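Local coordinates for protein NAD-dependent epimerase/dehydratase (Veillonella parvula, PDB 4HNG) that probably binds NAD(P)H through a Rossmann-type domain, as a member of the NAD-dependent epimerase/dehydratase family whose substrate is not established, at residues L21-L26 with P46-H51; Q39-I44 with V54-G59; A70-E75 with S96-R101. All blocks are in the same frame, centred on the assembly; numbering follows the deposited sequence.

Interaction 1 (L21-L26 with P46-H51)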
loop_
_atom_site.group_PDB
_atom_site.type_symbol
_atom_site.label_atom_id
_atom_site.label_comp_id
_atom_site.label_asym_id
_atom_site.label_seq_id
_atom_site.Cartn_x
_atom_site.Cartn_y
_atom_site.Cartn_z
ATOM N N LEU A 21 0.694 -6.420 7.432
ATOM C CA LEU A 21 -0.707 -6.510 7.068
ATOM C C LEU A 21 -1.139 -7.971 7.015
ATOM O O LEU A 21 -2.201 -8.335 7.524
ATOM C CB LEU A 21 -0.938 -5.848 5.714
ATOM C CG LEU A 21 -2.353 -5.990 5.163
ATOM C CD1 LEU A 21 -3.403 -5.335 6.074
ATOM C CD2 LEU A 21 -2.448 -5.421 3.740
ATOM N N THR A 22 -0.305 -8.806 6.402
ATOM C CA THR A 22 -0.606 -10.231 6.288
ATOM C C THR A 22 -0.813 -10.866 7.661
ATOM O O THR A 22 -1.771 -11.612 7.865
ATOM C CB THR A 22 0.494 -10.982 5.517
ATOM O OG1 THR A 22 0.593 -10.427 4.201
ATOM C CG2 THR A 22 0.142 -12.467 5.393
ATOM N N ALA A 23 0.076 -10.570 8.604
ATOM C CA ALA A 23 -0.055 -11.128 9.948
ATOM C C ALA A 23 -1.347 -10.673 10.603
ATOM O O ALA A 23 -2.048 -11.469 11.223
ATOM C CB ALA A 23 1.139 -10.748 10.817
ATOM N N THR A 24 -1.658 -9.385 10.467
ATOM C CA THR A 24 -2.865 -8.813 11.064
ATOM C C THR A 24 -4.122 -9.466 10.490
ATOM O O THR A 24 -5.046 -9.824 11.227
ATOM C CB THR A 24 -2.898 -7.278 10.880
ATOM O OG1 THR A 24 -2.177 -6.663 11.952
ATOM C CG2 THR A 24 -4.315 -6.746 10.877
ATOM N N LEU A 25 -4.150 -9.635 9.173
ATOM C CA LEU A 25 -5.285 -10.278 8.523
ATOM C C LEU A 25 -5.433 -11.746 8.927
ATOM O O LEU A 25 -6.548 -12.235 9.108
ATOM C CB LEU A 25 -5.184 -10.145 7.003
ATOM C CG LEU A 25 -5.292 -8.715 6.473
ATOM C CD1 LEU A 25 -5.244 -8.714 4.949
ATOM C CD2 LEU A 25 -6.571 -8.056 6.967
ATOM N N LEU A 26 -4.316 -12.454 9.071
ATOM C CA LEU A 26 -4.376 -13.835 9.534
ATOM C C LEU A 26 -4.854 -13.925 10.975
ATOM O O LEU A 26 -5.639 -14.800 11.328
ATOM C CB LEU A 26 -3.008 -14.501 9.415
ATOM C CG LEU A 26 -2.546 -14.825 8.002
ATOM C CD1 LEU A 26 -1.089 -15.257 8.026
ATOM C CD2 LEU A 26 -3.436 -15.919 7.414
ATOM N N PRO A 46 7.886 -18.475 8.021
ATOM C CA PRO A 46 6.928 -19.581 8.160
ATOM C C PRO A 46 5.656 -19.218 8.923
ATOM O O PRO A 46 4.564 -19.638 8.529
ATOM C CB PRO A 46 7.719 -20.626 8.954
ATOM C CG PRO A 46 9.150 -20.304 8.698
ATOM C CD PRO A 46 9.207 -18.818 8.574
ATOM N N GLU A 47 5.782 -18.452 9.999
ATOM C CA GLU A 47 4.608 -18.066 10.774
ATOM C C GLU A 47 3.617 -17.256 9.930
ATOM O O GLU A 47 2.494 -16.984 10.357
ATOM C CB GLU A 47 5.000 -17.308 12.049
ATOM C CG GLU A 47 5.619 -15.941 11.816
ATOM C CD GLU A 47 7.119 -15.999 11.627
ATOM O OE1 GLU A 47 7.659 -17.101 11.356
ATOM O OE2 GLU A 47 7.768 -14.942 11.779
ATOM N N ILE A 48 4.029 -16.882 8.723
ATOM C CA ILE A 48 3.149 -16.161 7.823
ATOM C C ILE A 48 2.593 -17.042 6.705
ATOM O O ILE A 48 1.388 -17.040 6.457
ATOM C CB ILE A 48 3.843 -14.941 7.219
ATOM C CG1 ILE A 48 4.077 -13.892 8.304
ATOM C CG2 ILE A 48 2.994 -14.358 6.091
ATOM C CD1 ILE A 48 3.965 -12.466 7.808
ATOM N N ILE A 49 3.465 -17.795 6.043
ATOM C CA ILE A 49 3.063 -18.556 4.863
ATOM C C ILE A 49 2.621 -19.995 5.134
ATOM O O ILE A 49 2.022 -20.633 4.269
ATOM C CB ILE A 49 4.173 -18.575 3.789
ATOM C CG1 ILE A 49 5.398 -19.336 4.282
ATOM C CG2 ILE A 49 4.558 -17.161 3.385
ATOM C CD1 ILE A 49 6.554 -19.279 3.308
ATOM N N ASP A 50 2.924 -20.511 6.320
ATOM C CA ASP A 50 2.536 -21.872 6.675
ATOM C C ASP A 50 1.133 -21.912 7.271
ATOM O O ASP A 50 0.880 -22.631 8.236
ATOM C CB ASP A 50 3.537 -22.486 7.664
ATOM C CG ASP A 50 4.829 -22.923 6.998
ATOM O OD1 ASP A 50 5.043 -22.569 5.819
ATOM O OD2 ASP A 50 5.638 -23.615 7.660
ATOM N N HIS A 51 0.223 -21.128 6.707
ATOM C CA HIS A 51 -1.173 -21.174 7.129
ATOM C C HIS A 51 -2.081 -21.607 5.994
ATOM O O HIS A 51 -1.809 -21.322 4.830
ATOM C CB HIS A 51 -1.618 -19.820 7.682
ATOM C CG HIS A 51 -0.930 -19.453 8.954
ATOM N ND1 HIS A 51 -1.188 -20.092 10.148
ATOM C CD2 HIS A 51 0.035 -18.542 9.215
ATOM C CE1 HIS A 51 -0.423 -19.576 11.094
ATOM N NE2 HIS A 51 0.327 -18.634 10.554
#
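Ile48 and Leu26 do most of the work here, with Thr22 and His51 completing the contact at either end. The CG2 branch of Ile48 runs into the CG2 methyl of Thr22 at 3.5 Å, tighter than usual van der Waals contact, the two side chains meeting at a slant. Ile48 holds CG1 anti to its carbonyl carbon (chi1 -69°), which sends CG2 toward Thr22. At the end of the other branch, Ile48 CD1 lies 4.5 Å from Ala23 CB. One isoleucine thus spans two consecutive residues of the helix. The hydroxyl of Thr22 takes no part in this: OG1 is hydrogen-bonded to Ala18 O one turn back along its own helix, and only the methyl faces Ile48.

Helix 16-28 is the first crossover helix of the Rossmann fold, joining strand 7-11 to the parallel strand 32-37, and the short helix 46-49 belongs to the next connection, from strand 32-37 to strand 54-58. The contact therefore sets two successive beta-alpha-beta crossovers side by side.

Leu26, one turn beyond Thr22, points its CD1 methyl at the place where helix 46-49 gives out. Leu26 CD1 sits 3.4 Å from Ile48 O, a carbonyl oxygen buried without a hydrogen-bonding partner, and the same CD1 is 3.7 Å from CD2 of His51, which it approaches obliquely. The imidazole is anchored on its own segment: His51 NE2 donates to Glu47 O over 2.7 Å, with a bent N-H...O angle of 130°. That oxygen lies nearly in the ring plane, whereas NE2 stands 50° out of the carbonyl plane. The bond should limit how far the ring can turn beside the leucine methyl. Leu26 also packs on Ile33 of strand 32-37.

Interaction 2 (Q39-I44 with V54-G59)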
loop_
_atom_site.group_PDB
_atom_site.type_symbol
_atom_site.label_atom_id
_atom_site.label_comp_id
_atom_site.label_asym_id
_atom_site.label_seq_id
_atom_site.Cartn_x
_atom_site.Cartn_y
_atom_site.Cartn_z
ATOM N N GLN A 39 10.423 -14.772 -4.964
ATOM C CA GLN A 39 11.090 -15.588 -3.946
ATOM C C GLN A 39 10.403 -15.572 -2.579
ATOM O O GLN A 39 11.072 -15.673 -1.544
ATOM C CB GLN A 39 12.546 -15.143 -3.782
ATOM C CG GLN A 39 13.380 -15.246 -5.045
ATOM C CD GLN A 39 13.595 -16.676 -5.488
ATOM O OE1 GLN A 39 13.443 -17.612 -4.702
ATOM N NE2 GLN A 39 13.952 -16.855 -6.752
ATOM N N LEU A 40 9.078 -15.461 -2.581
ATOM C CA LEU A 40 8.295 -15.322 -1.348
ATOM C C LEU A 40 8.466 -16.476 -0.362
ATOM O O LEU A 40 8.452 -16.270 0.854
ATOM C CB LEU A 40 6.816 -15.157 -1.678
ATOM C CG LEU A 40 6.434 -13.880 -2.421
ATOM C CD1 LEU A 40 4.932 -13.692 -2.410
ATOM C CD2 LEU A 40 7.138 -12.678 -1.797
ATOM N N LYS A 41 8.619 -17.690 -0.881
ATOM C CA LYS A 41 8.744 -18.855 -0.016
ATOM C C LYS A 41 10.037 -18.801 0.804
ATOM O O LYS A 41 10.186 -19.515 1.795
ATOM C CB LYS A 41 8.646 -20.145 -0.837
ATOM C CG LYS A 41 7.356 -20.237 -1.642
ATOM C CD LYS A 41 7.262 -21.512 -2.462
ATOM C CE LYS A 41 6.102 -21.423 -3.445
ATOM N NZ LYS A 41 5.595 -22.764 -3.842
ATOM N N THR A 42 10.952 -17.925 0.393
ATOM C CA THR A 42 12.240 -17.752 1.057
ATOM C C THR A 42 12.352 -16.422 1.810
ATOM O O THR A 42 13.136 -16.298 2.752
ATOM C CB THR A 42 13.392 -17.829 0.033
ATOM O OG1 THR A 42 13.360 -19.095 -0.640
ATOM C CG2 THR A 42 14.741 -17.649 0.712
ATOM N N ARG A 43 11.568 -15.431 1.393
ATOM C CA ARG A 43 11.679 -14.070 1.924
ATOM C C ARG A 43 10.673 -13.767 3.033
ATOM O O ARG A 43 10.877 -12.857 3.841
ATOM C CB ARG A 43 11.525 -13.049 0.792
ATOM C CG ARG A 43 12.622 -13.144 -0.256
ATOM C CD ARG A 43 12.298 -12.324 -1.489
ATOM N NE ARG A 43 12.215 -10.895 -1.199
ATOM C CZ ARG A 43 11.519 -10.024 -1.925
ATOM N NH1 ARG A 43 10.827 -10.433 -2.982
ATOM N NH2 ARG A 43 11.504 -8.742 -1.586
ATOM N N ILE A 44 9.579 -14.520 3.053
ATOM C CA ILE A 44 8.545 -14.353 4.068
ATOM C C ILE A 44 8.658 -15.514 5.061
ATOM O O ILE A 44 8.863 -16.663 4.656
ATOM C CB ILE A 44 7.142 -14.305 3.438
ATOM C CG1 ILE A 44 7.020 -13.106 2.485
ATOM C CG2 ILE A 44 6.078 -14.198 4.511
ATOM C CD1 ILE A 44 5.721 -13.040 1.734
ATOM N N VAL A 54 -3.330 -19.050 3.562
ATOM C CA VAL A 54 -2.337 -18.375 2.733
ATOM C C VAL A 54 -1.994 -19.178 1.482
ATOM O O VAL A 54 -1.700 -20.372 1.553
ATOM C CB VAL A 54 -1.043 -18.081 3.522
ATOM C CG1 VAL A 54 0.040 -17.510 2.607
ATOM C CG2 VAL A 54 -1.335 -17.142 4.681
ATOM N N THR A 55 -2.049 -18.505 0.336
ATOM C CA THR A 55 -1.577 -19.067 -0.919
ATOM C C THR A 55 -0.403 -18.236 -1.418
ATOM O O THR A 55 -0.492 -17.010 -1.504
ATOM C CB THR A 55 -2.691 -19.077 -1.980
ATOM O OG1 THR A 55 -3.738 -19.956 -1.551
ATOM C CG2 THR A 55 -2.154 -19.558 -3.317
ATOM N N VAL A 56 0.703 -18.897 -1.730
ATOM C CA VAL A 56 1.894 -18.205 -2.211
ATOM C C VAL A 56 2.110 -18.427 -3.708
ATOM O O VAL A 56 2.167 -19.566 -4.173
ATOM C CB VAL A 56 3.149 -18.654 -1.445
ATOM C CG1 VAL A 56 4.401 -18.050 -2.063
ATOM C CG2 VAL A 56 3.036 -18.280 0.032
ATOM N N ILE A 57 2.227 -17.336 -4.452
ATOM C CA ILE A 57 2.558 -17.397 -5.869
ATOM C C ILE A 57 3.792 -16.538 -6.115
ATOM O O ILE A 57 3.810 -15.350 -5.779
ATOM C CB ILE A 57 1.392 -16.907 -6.748
ATOM C CG1 ILE A 57 0.159 -17.787 -6.527
ATOM C CG2 ILE A 57 1.789 -16.906 -8.223
ATOM C CD1 ILE A 57 -1.106 -17.234 -7.115
ATOM N N GLU A 58 4.817 -17.139 -6.707
ATOM C CA GLU A 58 6.076 -16.440 -6.947
ATOM C C GLU A 58 6.158 -15.918 -8.375
ATOM O O GLU A 58 5.854 -16.633 -9.329
ATOM C CB GLU A 58 7.263 -17.355 -6.623
ATOM C CG GLU A 58 7.289 -17.789 -5.162
ATOM C CD GLU A 58 8.497 -18.624 -4.805
ATOM O OE1 GLU A 58 8.953 -19.416 -5.657
ATOM O OE2 GLU A 58 8.992 -18.488 -3.663
ATOM N N GLY A 59 6.549 -14.656 -8.522
ATOM C CA GLY A 59 6.680 -14.069 -9.840
ATOM C C GLY A 59 6.891 -12.573 -9.792
ATOM O O GLY A 59 6.710 -11.947 -8.745
HETATM O O HOH W 1 11.520 -19.366 -2.873
#
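Lys41 lays its extended aliphatic chain across the side chain of Glu58 at about a right angle and continues over Val56. Its CG is 3.1 Å from Glu58 OE2 and 3.7 Å from Val56 CG1, so the methylenes cover both the carboxylate and the valine methyl. The ammonium does not join in: Lys41 NZ stays 5.1 Å from Glu58 OE1, so the opposite charges can attract each other without forming a salt bridge.

What grips the carboxylate is the backbone. Lys41 N donates to Glu58 OE2 over 2.9 Å in a nearly straight bond (163°), and OE2 receives it on its anti lone pair, the one turned away from OE1. Leu40 N lies close to the same oxygen, but its angle is too poor for a bond. Gln39 is the N-cap residue of helix 40-43, so the negative charge meets the first turn of that helix, where the helix end would probably stabilise it. A water also donates to OE2; it donates in addition to Gln39 OE1 and accepts from Thr42 OG1, linking the glutamate to the side chains of Gln39 and Thr42.

In the Rossmann fold this is the connection leaving the second strand: the chain comes off strand 32-37, forms helix 40-43, and later returns as the parallel neighbour 54-58. Below the polar layer the contact is apolar. Leu40 points toward the strand, and its CB rests on Val56 CG1 at 3.8 Å, while CD1 reaches the backbone near Ile57 O. Val56 holds CG1 anti to its backbone N (chi1 173°), which puts that one methyl beneath Leu40 and Lys41 together. Leu40 also touches Leu35 of strand 32-37 and, on the loop after strand 7-11, Ala13 and Ala14.

Interaction 3 (A70-E75 with S96-R101)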
loop_
_atom_site.group_PDB
_atom_site.type_symbol
_atom_site.label_atom_id
_atom_site.label_comp_id
_atom_site.label_asym_id
_atom_site.label_seq_id
_atom_site.Cartn_x
_atom_site.Cartn_y
_atom_site.Cartn_z
ATOM N N ALA A 70 -2.499 -14.767 -9.789
ATOM C CA ALA A 70 -2.539 -14.268 -8.416
ATOM C C ALA A 70 -3.771 -13.424 -8.108
ATOM O O ALA A 70 -4.286 -13.460 -6.994
ATOM C CB ALA A 70 -1.270 -13.491 -8.095
ATOM N N VAL A 71 -4.258 -12.671 -9.088
ATOM C CA VAL A 71 -5.405 -11.803 -8.845
ATOM C C VAL A 71 -6.753 -12.399 -9.266
ATOM O O VAL A 71 -7.802 -11.803 -9.012
ATOM C CB VAL A 71 -5.212 -10.399 -9.478
ATOM C CG1 VAL A 71 -3.928 -9.765 -8.978
ATOM C CG2 VAL A 71 -5.234 -10.480 -11.011
ATOM N N THR A 72 -6.740 -13.573 -9.898
ATOM C CA THR A 72 -7.998 -14.216 -10.287
ATOM C C THR A 72 -8.893 -14.399 -9.063
ATOM O O THR A 72 -8.446 -14.883 -8.026
ATOM C CB THR A 72 -7.771 -15.577 -10.974
ATOM O OG1 THR A 72 -6.997 -15.393 -12.166
ATOM C CG2 THR A 72 -9.103 -16.225 -11.341
ATOM N N ASN A 73 -10.153 -13.995 -9.180
ATOM C CA ASN A 73 -11.097 -14.118 -8.066
ATOM C C ASN A 73 -10.696 -13.371 -6.781
ATOM O O ASN A 73 -11.214 -13.659 -5.703
ATOM C CB ASN A 73 -11.369 -15.593 -7.749
ATOM C CG ASN A 73 -12.017 -16.334 -8.908
ATOM O OD1 ASN A 73 -12.929 -15.821 -9.562
ATOM N ND2 ASN A 73 -11.545 -17.548 -9.168
ATOM N N ALA A 74 -9.774 -12.422 -6.886
ATOM C CA ALA A 74 -9.520 -11.534 -5.762
ATOM C C ALA A 74 -10.722 -10.614 -5.634
ATOM O O ALA A 74 -11.301 -10.203 -6.639
ATOM C CB ALA A 74 -8.247 -10.705 -5.985
ATOM N N GLU A 75 -11.098 -10.286 -4.405
ATOM C CA GLU A 75 -12.181 -9.336 -4.185
ATOM C C GLU A 75 -11.598 -7.952 -3.935
ATOM O O GLU A 75 -12.253 -6.936 -4.184
ATOM C CB GLU A 75 -13.062 -9.798 -3.028
ATOM C CG GLU A 75 -13.844 -11.053 -3.355
ATOM C CD GLU A 75 -14.565 -11.618 -2.163
ATOM O OE1 GLU A 75 -14.379 -11.090 -1.048
ATOM O OE2 GLU A 75 -15.317 -12.596 -2.345
ATOM N N SER A 96 -7.591 -5.633 -15.052
ATOM C CA SER A 96 -8.554 -5.446 -16.132
ATOM C C SER A 96 -9.000 -6.772 -16.755
ATOM O O SER A 96 -10.188 -7.029 -16.924
ATOM C CB SER A 96 -7.988 -4.522 -17.214
ATOM O OG SER A 96 -8.922 -4.364 -18.259
ATOM N N ARG A 97 -8.028 -7.625 -17.052
ATOM C CA ARG A 97 -8.309 -8.898 -17.694
ATOM C C ARG A 97 -9.072 -9.856 -16.782
ATOM O O ARG A 97 -9.819 -10.709 -17.269
ATOM C CB ARG A 97 -6.999 -9.527 -18.163
ATOM C CG ARG A 97 -6.321 -8.736 -19.267
ATOM C CD ARG A 97 -4.973 -9.339 -19.630
ATOM N NE ARG A 97 -4.039 -8.333 -20.132
ATOM C CZ ARG A 97 -3.498 -8.344 -21.344
ATOM N NH1 ARG A 97 -3.789 -9.319 -22.196
ATOM N NH2 ARG A 97 -2.656 -7.381 -21.699
ATOM N N LYS A 98 -8.902 -9.703 -15.470
ATOM C CA LYS A 98 -9.577 -10.581 -14.516
ATOM C C LYS A 98 -10.801 -9.935 -13.863
ATOM O O LYS A 98 -11.379 -10.481 -12.919
ATOM C CB LYS A 98 -8.592 -11.085 -13.454
ATOM C CG LYS A 98 -7.518 -11.997 -14.038
ATOM C CD LYS A 98 -8.152 -13.172 -14.782
ATOM C CE LYS A 98 -7.127 -13.950 -15.579
ATOM N NZ LYS A 98 -7.769 -15.097 -16.277
ATOM N N ASN A 99 -11.196 -8.778 -14.382
ATOM C CA ASN A 99 -12.399 -8.083 -13.915
ATOM C C ASN A 99 -12.365 -7.723 -12.433
ATOM O O ASN A 99 -13.395 -7.749 -11.760
ATOM C CB ASN A 99 -13.642 -8.911 -14.235
ATOM C CG ASN A 99 -13.818 -9.132 -15.725
ATOM O OD1 ASN A 99 -13.804 -8.185 -16.512
ATOM N ND2 ASN A 99 -13.959 -10.390 -16.124
ATOM N N ILE A 100 -11.179 -7.374 -11.944
ATOM C CA ILE A 100 -10.995 -6.983 -10.557
ATOM C C ILE A 100 -11.095 -5.460 -10.438
ATOM O O ILE A 100 -10.455 -4.736 -11.201
ATOM C CB ILE A 100 -9.604 -7.433 -10.060
ATOM C CG1 ILE A 100 -9.351 -8.909 -10.406
ATOM C CG2 ILE A 100 -9.437 -7.143 -8.567
ATOM C CD1 ILE A 100 -10.331 -9.881 -9.795
ATOM N N ARG A 101 -11.880 -4.979 -9.478
ATOM C CA ARG A 101 -12.209 -3.550 -9.393
ATOM C C ARG A 101 -11.538 -2.810 -8.237
ATOM O O ARG A 101 -11.145 -1.654 -8.381
ATOM C CB ARG A 101 -13.725 -3.347 -9.268
ATOM C CG ARG A 101 -14.593 -4.227 -10.161
ATOM C CD ARG A 101 -14.481 -3.880 -11.631
ATOM N NE ARG A 101 -15.425 -4.672 -12.419
ATOM C CZ ARG A 101 -15.352 -4.838 -13.736
ATOM N NH1 ARG A 101 -14.370 -4.274 -14.426
ATOM N NH2 ARG A 101 -16.257 -5.578 -14.362
HETATM O O HOH W 2 -11.461 -12.957 -11.766
HETATM O O HOH W 3 -12.937 -6.056 -6.975
#
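This is a packing of two helix ends, with apolar side chains between them and waters bridging backbone to backbone: the turns that follow helices 64-71 and 85-97 lie next to each other just before each segment enters the sheet. Ile100 fills the middle. Its CD1 methyl lies 3.3 Å from Val71 O and 3.3 Å from Ala74 O, wedged against the type II turn from Val71 to Ala74, whose own bond runs from Ala74 N to Val71 O. The facing turn is a Schellman motif with Asn99 as its positive-phi C-prime residue, and this reversal delivers Ile100 to the other segment.

Lys98 works at the outer side. Its chain bends at chi2 (-56°), bringing CD to 3.6 Å from Thr72 OG1, while CG sits 4.1 Å from Val71 CG2. The hydroxyl is hydrogen-bonded to Glu68 O, and the lysine meets it with its methylenes. Cut back to an alanine, Lys98 would probably leave Thr72 OG1 without its methylene cover and open a gap beside Val71 CG2.

Two waters bridge the backbones. One accepts from Asn73 N and donates to Lys98 O over 2.7 Å; the other donates to Glu75 O and accepts from Arg101 N over 2.9 Å.

Further in, Val71 and Ile100 both lean on Leu95 of helix 85-97, and Val71 and Ala74 touch Thr9 of strand 7-11; from here the chain runs into the parallel strands 76-79 and 102-108, neighbours in the Rossmann sheet.

Interactions 1 and 2 are interlocked along the chain, and their centres lie 12 Å apart. Ile49 CG2 meets Ile44 CG2 at 3.5 Å, and Leu26 CD2 meets Val54 CG2 at 3.7 Å, so the two pack directly against each other. Interaction 3 follows later in sequence. It stays about 11 Å from interaction 1 between nearest atoms, but touches interaction 2 through Ile57 CD1 and Ala70 CA at 3.5 Å, Ile57 pointing away from helix 40-43. Interaction 2 lies beside the loop after strand 7-11, where Rossmann proteins commonly bind the dinucleotide; interaction 3 joins helix ends that lead into strands 76-79 and 102-108.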